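Local coordinates for protein pyruvate dehydrogenase complex, dihydrolipoamide acetyltransferase E2 component (Thermus thermophilus, PDB 2EQ9) that probably binds the dihydrolipoamide dehydrogenase (E3) of its complex through this peripheral subunit-binding domain, a small part of the probable acetyltransferase (E2) chain, at residues Met1-Ala6 with Gly28-Glu33; Ile16-Val21 with Glu33-Tyr38. All coordinates share one frame; numbering follows the deposited sequence.

Interaction 1 of 2, residues Met1-Ala6 with Gly28-Glu33; sequences MLAVPA and GRVRVE
Leu2 O takes the N-H of Val30 at 2.9 Å in a nearly straight bond, in the carbonyl plane. Arg29 CA adds a weaker CA-H...O contact to the same oxygen. Val4 N gives a weak bond to Val30 O at 3.3 Å, so Val30 is bonded through both its N-H and its C=O. A single parallel beta bridge pairs Ala3 with Val30, and their side chains pack CB to CB at 3.8 Å. Leu2 CG sits between its backbone N and carbonyl carbon (chi1 50°), which lays it over Arg29 CA at 3.8 Å. Leu2 CD1 lies above one face of the Arg29 guanidinium, toward its rim. Val4 CG1 touches Arg29 CD and Arg31 NH2, its side chain crossing that of Arg31 at about a right angle. Arg29 NE and NH2 bond the backbone of a chain of another protein, and Arg31 NH2 that of a second such chain, consistent with this side being the domain's E3-binding face. Ala6 CB meets Val32 CG2 tightly at 3.4 Å. Val4 and Arg31, each next after a bridged residue, are the N-caps of helices 5-13 and 32-39; the bridge thus ties the two lead-ins side by side.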
ATOM      1  N   MET C   1      21.897 -17.624   8.304  1.00 64.60           N
ATOM      2  CA  MET C   1      22.351 -16.258   8.689  1.00 63.39           C
ATOM      3  C   MET C   1      21.357 -15.196   8.248  1.00 61.58           C
ATOM      4  O   MET C   1      20.833 -15.242   7.134  1.00 61.61           O
ATOM      5  CB  MET C   1      23.708 -15.940   8.057  1.00 66.32           C
ATOM      6  CG  MET C   1      24.152 -14.496   8.272  1.00 68.98           C
ATOM      7  SD  MET C   1      24.893 -13.771   6.793  1.00 72.36           S
ATOM      8  CE  MET C   1      23.447 -13.092   5.976  1.00 71.73           C
ATOM      9  N   LEU C   2      21.103 -14.236   9.130  1.00 58.70           N
ATOM     10  CA  LEU C   2      20.189 -13.149   8.817  1.00 54.89           C
ATOM     11  C   LEU C   2      20.867 -11.801   9.051  1.00 50.80           C
ATOM     12  O   LEU C   2      21.203 -11.446  10.183  1.00 51.21           O
ATOM     13  CB  LEU C   2      18.897 -13.270   9.643  1.00 57.12           C
ATOM     14  CG  LEU C   2      18.908 -13.483  11.161  1.00 57.57           C
ATOM     15  CD1 LEU C   2      17.471 -13.469  11.665  1.00 57.19           C
ATOM     16  CD2 LEU C   2      19.576 -14.803  11.516  1.00 59.55           C
ATOM     17  N   ALA C   3      21.077 -11.067   7.962  1.00 44.15           N
ATOM     18  CA  ALA C   3      21.720  -9.760   8.015  1.00 40.28           C
ATOM     19  C   ALA C   3      20.918  -8.703   7.248  1.00 38.46           C
ATOM     20  O   ALA C   3      20.587  -8.886   6.069  1.00 36.42           O
ATOM     21  CB  ALA C   3      23.123  -9.859   7.446  1.00 37.09           C
ATOM     22  N   VAL C   4      20.602  -7.603   7.927  1.00 35.93           N
ATOM     23  CA  VAL C   4      19.849  -6.524   7.303  1.00 34.74           C
ATOM     24  C   VAL C   4      20.688  -6.008   6.140  1.00 33.84           C
ATOM     25  O   VAL C   4      21.911  -6.113   6.164  1.00 35.20           O
ATOM     26  CB  VAL C   4      19.572  -5.381   8.299  1.00 33.73           C
ATOM     27  CG1 VAL C   4      18.962  -5.954   9.569  1.00 32.22           C
ATOM     28  CG2 VAL C   4      20.861  -4.620   8.615  1.00 35.46           C
ATOM     29  N   PRO C   5      20.039  -5.467   5.098  1.00 32.05           N
ATOM     30  CA  PRO C   5      20.749  -4.945   3.926  1.00 32.94           C
ATOM     31  C   PRO C   5      21.898  -3.976   4.260  1.00 33.76           C
ATOM     32  O   PRO C   5      22.982  -4.072   3.691  1.00 33.65           O
ATOM     33  CB  PRO C   5      19.640  -4.263   3.123  1.00 33.11           C
ATOM     34  CG  PRO C   5      18.406  -5.035   3.509  1.00 32.63           C
ATOM     35  CD  PRO C   5      18.592  -5.211   4.995  1.00 32.14           C
ATOM     36  N   ALA C   6      21.659  -3.041   5.175  1.00 34.40           N
ATOM     37  CA  ALA C   6      22.693  -2.076   5.542  1.00 36.78           C
ATOM     38  C   ALA C   6      23.977  -2.768   6.010  1.00 36.93           C
ATOM     39  O   ALA C   6      25.082  -2.332   5.681  1.00 37.26           O
ATOM     40  CB  ALA C   6      22.175  -1.137   6.636  1.00 36.61           C
ATOM     41  N   GLY C  28      21.101 -13.894  16.610  1.00 65.81           N
ATOM     42  CA  GLY C  28      21.945 -13.604  15.461  1.00 62.13           C
ATOM     43  C   GLY C  28      21.712 -12.556  14.388  1.00 59.47           C
ATOM     44  O   GLY C  28      22.541 -12.451  13.485  1.00 60.29           O
ATOM     45  N   ARG C  29      20.637 -11.780  14.441  1.00 56.01           N
ATOM     46  CA  ARG C  29      20.438 -10.785  13.391  1.00 51.53           C
ATOM     47  C   ARG C  29      21.631  -9.833  13.356  1.00 49.21           C
ATOM     48  O   ARG C  29      21.928  -9.158  14.339  1.00 49.39           O
ATOM     49  CB  ARG C  29      19.143  -9.997  13.614  1.00 51.83           C
ATOM     50  CG  ARG C  29      18.820  -9.036  12.475  1.00 50.92           C
ATOM     51  CD  ARG C  29      17.514  -8.270  12.686  1.00 51.05           C
ATOM     52  NE  ARG C  29      16.325  -9.100  12.506  1.00 50.46           N
ATOM     53  CZ  ARG C  29      15.703  -9.750  13.483  1.00 53.34           C
ATOM     54  NH1 ARG C  29      16.152  -9.675  14.730  1.00 52.98           N
ATOM     55  NH2 ARG C  29      14.621 -10.470  13.216  1.00 54.68           N
ATOM     56  N   VAL C  30      22.324  -9.796  12.223  1.00 46.72           N
ATOM     57  CA  VAL C  30      23.487  -8.927  12.072  1.00 44.13           C
ATOM     58  C   VAL C  30      23.091  -7.496  11.710  1.00 44.42           C
ATOM     59  O   VAL C  30      22.368  -7.264  10.737  1.00 43.66           O
ATOM     60  CB  VAL C  30      24.433  -9.470  10.989  1.00 43.87           C
ATOM     61  CG1 VAL C  30      25.697  -8.633  10.933  1.00 40.48           C
ATOM     62  CG2 VAL C  30      24.759 -10.934  11.276  1.00 42.28           C
ATOM     63  N   ARG C  31      23.570  -6.541  12.504  1.00 43.63           N
ATOM     64  CA  ARG C  31      23.286  -5.125  12.287  1.00 44.27           C
ATOM     65  C   ARG C  31      24.557  -4.405  11.869  1.00 45.23           C
ATOM     66  O   ARG C  31      25.653  -4.932  12.034  1.00 45.16           O
ATOM     67  CB  ARG C  31      22.771  -4.482  13.575  1.00 44.00           C
ATOM     68  CG  ARG C  31      21.520  -5.108  14.135  1.00 43.68           C
ATOM     69  CD  ARG C  31      20.312  -4.783  13.284  1.00 43.70           C
ATOM     70  NE  ARG C  31      19.090  -5.244  13.935  1.00 44.23           N
ATOM     71  CZ  ARG C  31      17.870  -4.804  13.642  1.00 44.33           C
ATOM     72  NH1 ARG C  31      16.819  -5.291  14.295  1.00 42.94           N
ATOM     73  NH2 ARG C  31      17.697  -3.878  12.709  1.00 39.08           N
ATOM     74  N   VAL C  32      24.400  -3.198  11.333  1.00 46.78           N
ATOM     75  CA  VAL C  32      25.541  -2.386  10.911  1.00 48.32           C
ATOM     76  C   VAL C  32      26.547  -2.253  12.055  1.00 49.43           C
ATOM     77  O   VAL C  32      27.756  -2.240  11.833  1.00 49.98           O
ATOM     78  CB  VAL C  32      25.087  -0.969  10.475  1.00 48.35           C
ATOM     79  CG1 VAL C  32      26.281  -0.017  10.427  1.00 48.92           C
ATOM     80  CG2 VAL C  32      24.435  -1.039   9.110  1.00 47.52           C
ATOM     81  N   GLU C  33      26.037  -2.159  13.278  1.00 51.28           N
ATOM     82  CA  GLU C  33      26.898  -2.030  14.448  1.00 52.45           C
ATOM     83  C   GLU C  33      27.788  -3.261  14.574  1.00 51.95           C
ATOM     84  O   GLU C  33      28.999  -3.139  14.762  1.00 52.08           O
ATOM     85  CB  GLU C  33      26.058  -1.866  15.720  1.00 53.57           C
ATOM     86  CG  GLU C  33      25.001  -0.771  15.632  1.00 56.21           C
ATOM     87  CD  GLU C  33      23.736  -1.242  14.939  1.00 56.66           C
ATOM     88  OE1 GLU C  33      22.947  -1.970  15.579  1.00 55.33           O
ATOM     89  OE2 GLU C  33      23.539  -0.892  13.755  1.00 58.15           O
TER

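Interaction 2 of 2, residues Ile16-Val21 with Glu33-Tyr38; sequences IPIEEV and EDVRAY
The short 3-10 turn at Ile18-Glu20, in the long connection between the two helices of the peripheral subunit-binding domain, packs with its flanking residues against helix 32-39. Val21 and Tyr38 carry much of this contact. Val21 CG1 lies anti to its backbone N (chi1 -177°) and rests on the helix backbone, 3.6 Å from Asp34 O and 3.7 Å from Val35 CA. The other branch, Val21 CG2, meets Tyr38 CD2 at 3.8 Å. The Tyr38 side chain leaves the helix toward the turn, with CG anti to the backbone N (chi1 -176°). This carries the ring out along Val21 to Glu20. Val21 CA and Glu20 O lie over one ring face. Glu20 O stands above the plane near the rim, 3.7 Å from Tyr38 CZ. Ile16 comes to the ring edge instead, close to its plane, with CG2 3.6 Å from Tyr38 CD2. The turn is closed by backbone hydrogen bonds from Glu20 N to Pro17 O and from Val21 N to Ile18 O. Deeper in, Ile18 CD1 reaches Val35 CG2 at 4.2 Å. Val35 also packs on Ala7, Leu10 and Ala11 of helix 5-13, and Ile18 on Ala11, so both enter the small apolar core of this compact two-helix fold. At the start of helix 32-39, Asp34 CB approaches Val21 CG1, while Asp34 OD2 accepts a hydrogen bond from the backbone N of Arg31, the N-cap residue, and is also hydrogen-bonded to Ser24 OG.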
ATOM      1  N   ILE C  16      34.737  -7.795   4.308  1.00 52.31           N
ATOM      2  CA  ILE C  16      34.462  -8.743   5.384  1.00 51.26           C
ATOM      3  C   ILE C  16      33.330  -9.700   5.020  1.00 51.90           C
ATOM      4  O   ILE C  16      32.212  -9.271   4.727  1.00 51.18           O
ATOM      5  CB  ILE C  16      34.044  -8.021   6.687  1.00 50.84           C
ATOM      6  CG1 ILE C  16      35.167  -7.108   7.177  1.00 50.78           C
ATOM      7  CG2 ILE C  16      33.709  -9.043   7.763  1.00 50.10           C
ATOM      8  CD1 ILE C  16      34.793  -6.303   8.403  1.00 50.26           C
ATOM      9  N   PRO C  17      33.604 -11.012   5.030  1.00 52.20           N
ATOM     10  CA  PRO C  17      32.564 -11.993   4.703  1.00 52.73           C
ATOM     11  C   PRO C  17      31.440 -11.905   5.740  1.00 53.57           C
ATOM     12  O   PRO C  17      31.640 -12.205   6.919  1.00 52.92           O
ATOM     13  CB  PRO C  17      33.318 -13.325   4.737  1.00 53.52           C
ATOM     14  CG  PRO C  17      34.479 -13.051   5.662  1.00 53.93           C
ATOM     15  CD  PRO C  17      34.901 -11.666   5.272  1.00 52.56           C
ATOM     16  N   ILE C  18      30.260 -11.486   5.290  1.00 54.70           N
ATOM     17  CA  ILE C  18      29.112 -11.305   6.171  1.00 56.72           C
ATOM     18  C   ILE C  18      28.758 -12.502   7.047  1.00 58.76           C
ATOM     19  O   ILE C  18      28.363 -12.332   8.202  1.00 57.91           O
ATOM     20  CB  ILE C  18      27.849 -10.877   5.374  1.00 55.85           C
ATOM     21  CG1 ILE C  18      26.731 -10.483   6.344  1.00 54.33           C
ATOM     22  CG2 ILE C  18      27.389 -12.007   4.457  1.00 55.44           C
ATOM     23  CD1 ILE C  18      27.073  -9.294   7.231  1.00 52.11           C
ATOM     24  N   GLU C  19      28.895 -13.710   6.511  1.00 61.53           N
ATOM     25  CA  GLU C  19      28.571 -14.902   7.288  1.00 64.47           C
ATOM     26  C   GLU C  19      29.538 -15.124   8.444  1.00 64.71           C
ATOM     27  O   GLU C  19      29.343 -16.022   9.262  1.00 64.82           O
ATOM     28  CB  GLU C  19      28.543 -16.147   6.387  1.00 67.02           C
ATOM     29  CG  GLU C  19      29.635 -16.208   5.327  1.00 69.97           C
ATOM     30  CD  GLU C  19      29.384 -15.242   4.186  1.00 71.33           C
ATOM     31  OE1 GLU C  19      28.244 -15.215   3.677  1.00 72.69           O
ATOM     32  OE2 GLU C  19      30.323 -14.517   3.792  1.00 72.80           O
ATOM     33  N   GLU C  20      30.574 -14.294   8.517  1.00 65.92           N
ATOM     34  CA  GLU C  20      31.571 -14.415   9.574  1.00 67.19           C
ATOM     35  C   GLU C  20      31.336 -13.405  10.693  1.00 66.98           C
ATOM     36  O   GLU C  20      32.000 -13.454  11.727  1.00 66.22           O
ATOM     37  CB  GLU C  20      32.978 -14.209   9.005  1.00 69.16           C
ATOM     38  CG  GLU C  20      33.318 -15.057   7.782  1.00 72.48           C
ATOM     39  CD  GLU C  20      33.201 -16.552   8.023  1.00 74.23           C
ATOM     40  OE1 GLU C  20      33.731 -17.039   9.046  1.00 75.23           O
ATOM     41  OE2 GLU C  20      32.591 -17.242   7.176  1.00 75.45           O
ATOM     42  N   VAL C  21      30.394 -12.487  10.485  1.00 66.96           N
ATOM     43  CA  VAL C  21      30.088 -11.467  11.486  1.00 66.75           C
ATOM     44  C   VAL C  21      29.033 -11.932  12.488  1.00 66.94           C
ATOM     45  O   VAL C  21      27.888 -12.197  12.121  1.00 66.70           O
ATOM     46  CB  VAL C  21      29.578 -10.168  10.829  1.00 66.30           C
ATOM     47  CG1 VAL C  21      29.337  -9.108  11.894  1.00 65.80           C
ATOM     48  CG2 VAL C  21      30.579  -9.674   9.805  1.00 66.54           C
ATOM     49  N   GLU C  33      26.037  -2.159  13.278  1.00 51.28           N
ATOM     50  CA  GLU C  33      26.898  -2.030  14.448  1.00 52.45           C
ATOM     51  C   GLU C  33      27.788  -3.261  14.574  1.00 51.95           C
ATOM     52  O   GLU C  33      28.999  -3.139  14.762  1.00 52.08           O
ATOM     53  CB  GLU C  33      26.058  -1.866  15.720  1.00 53.57           C
ATOM     54  CG  GLU C  33      25.001  -0.771  15.632  1.00 56.21           C
ATOM     55  CD  GLU C  33      23.736  -1.242  14.939  1.00 56.66           C
ATOM     56  OE1 GLU C  33      22.947  -1.970  15.579  1.00 55.33           O
ATOM     57  OE2 GLU C  33      23.539  -0.892  13.755  1.00 58.15           O
ATOM     58  N   ASP C  34      27.185  -4.441  14.462  1.00 50.94           N
ATOM     59  CA  ASP C  34      27.929  -5.695  14.561  1.00 51.96           C
ATOM     60  C   ASP C  34      29.043  -5.790  13.518  1.00 51.93           C
ATOM     61  O   ASP C  34      30.163  -6.193  13.831  1.00 51.37           O
ATOM     62  CB  ASP C  34      26.985  -6.890  14.400  1.00 51.51           C
ATOM     63  CG  ASP C  34      25.849  -6.873  15.398  1.00 52.86           C
ATOM     64  OD1 ASP C  34      26.115  -6.638  16.598  1.00 55.35           O
ATOM     65  OD2 ASP C  34      24.691  -7.103  14.989  1.00 51.14           O
ATOM     66  N   VAL C  35      28.738  -5.423  12.279  1.00 52.49           N
ATOM     67  CA  VAL C  35      29.737  -5.485  11.223  1.00 54.63           C
ATOM     68  C   VAL C  35      30.928  -4.600  11.584  1.00 56.23           C
ATOM     69  O   VAL C  35      32.080  -4.989  11.399  1.00 55.81           O
ATOM     70  CB  VAL C  35      29.150  -5.036   9.868  1.00 54.02           C
ATOM     71  CG1 VAL C  35      30.210  -5.131   8.783  1.00 54.63           C
ATOM     72  CG2 VAL C  35      27.961  -5.909   9.508  1.00 53.54           C
ATOM     73  N   ARG C  36      30.643  -3.412  12.108  1.00 58.27           N
ATOM     74  CA  ARG C  36      31.694  -2.481  12.506  1.00 60.33           C
ATOM     75  C   ARG C  36      32.423  -3.020  13.735  1.00 61.11           C
ATOM     76  O   ARG C  36      33.641  -2.880  13.858  1.00 61.41           O
ATOM     77  CB  ARG C  36      31.094  -1.105  12.807  1.00 59.76           C
ATOM     78  N   ALA C  37      31.670  -3.638  14.639  1.00 62.30           N
ATOM     79  CA  ALA C  37      32.239  -4.201  15.858  1.00 63.77           C
ATOM     80  C   ALA C  37      33.241  -5.292  15.508  1.00 65.10           C
ATOM     81  O   ALA C  37      34.270  -5.440  16.166  1.00 66.79           O
ATOM     82  CB  ALA C  37      31.136  -4.771  16.740  1.00 63.58           C
ATOM     83  N   TYR C  38      32.930  -6.054  14.465  1.00 65.49           N
ATOM     84  CA  TYR C  38      33.795  -7.134  14.012  1.00 66.27           C
ATOM     85  C   TYR C  38      34.990  -6.536  13.274  1.00 67.11           C
ATOM     86  O   TYR C  38      36.086  -7.094  13.293  1.00 67.64           O
ATOM     87  CB  TYR C  38      33.012  -8.064  13.077  1.00 66.36           C
ATOM     88  CG  TYR C  38      33.767  -9.290  12.611  1.00 66.28           C
ATOM     89  CD1 TYR C  38      34.131 -10.296  13.507  1.00 66.70           C
ATOM     90  CD2 TYR C  38      34.108  -9.452  11.268  1.00 65.94           C
ATOM     91  CE1 TYR C  38      34.815 -11.433  13.074  1.00 65.94           C
ATOM     92  CE2 TYR C  38      34.789 -10.583  10.827  1.00 65.60           C
ATOM     93  CZ  TYR C  38      35.140 -11.568  11.732  1.00 65.78           C
ATOM     94  OH  TYR C  38      35.813 -12.685  11.292  1.00 66.45           O
TER

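In the fold
Residues 1-6, the lead-in and first residues of helix 5-13, form one half of interaction 1. After that helix the chain passes through 16-21, the first half of interaction 2, before 28-33 returns to the N terminus and closes interaction 1. Helix 32-39 then carries 33-38 back to 16-21 and closes interaction 2. The segments alternate, so the two contacts cross rather than nest. They share Glu33 and meet directly: Met1 SD packs on Ile18 CG1, Val30 CG2 on Val21 O, and Val30 CG1 on Val35 CG2. Together they tie the N terminus, the connecting loop and both helices into one small domain.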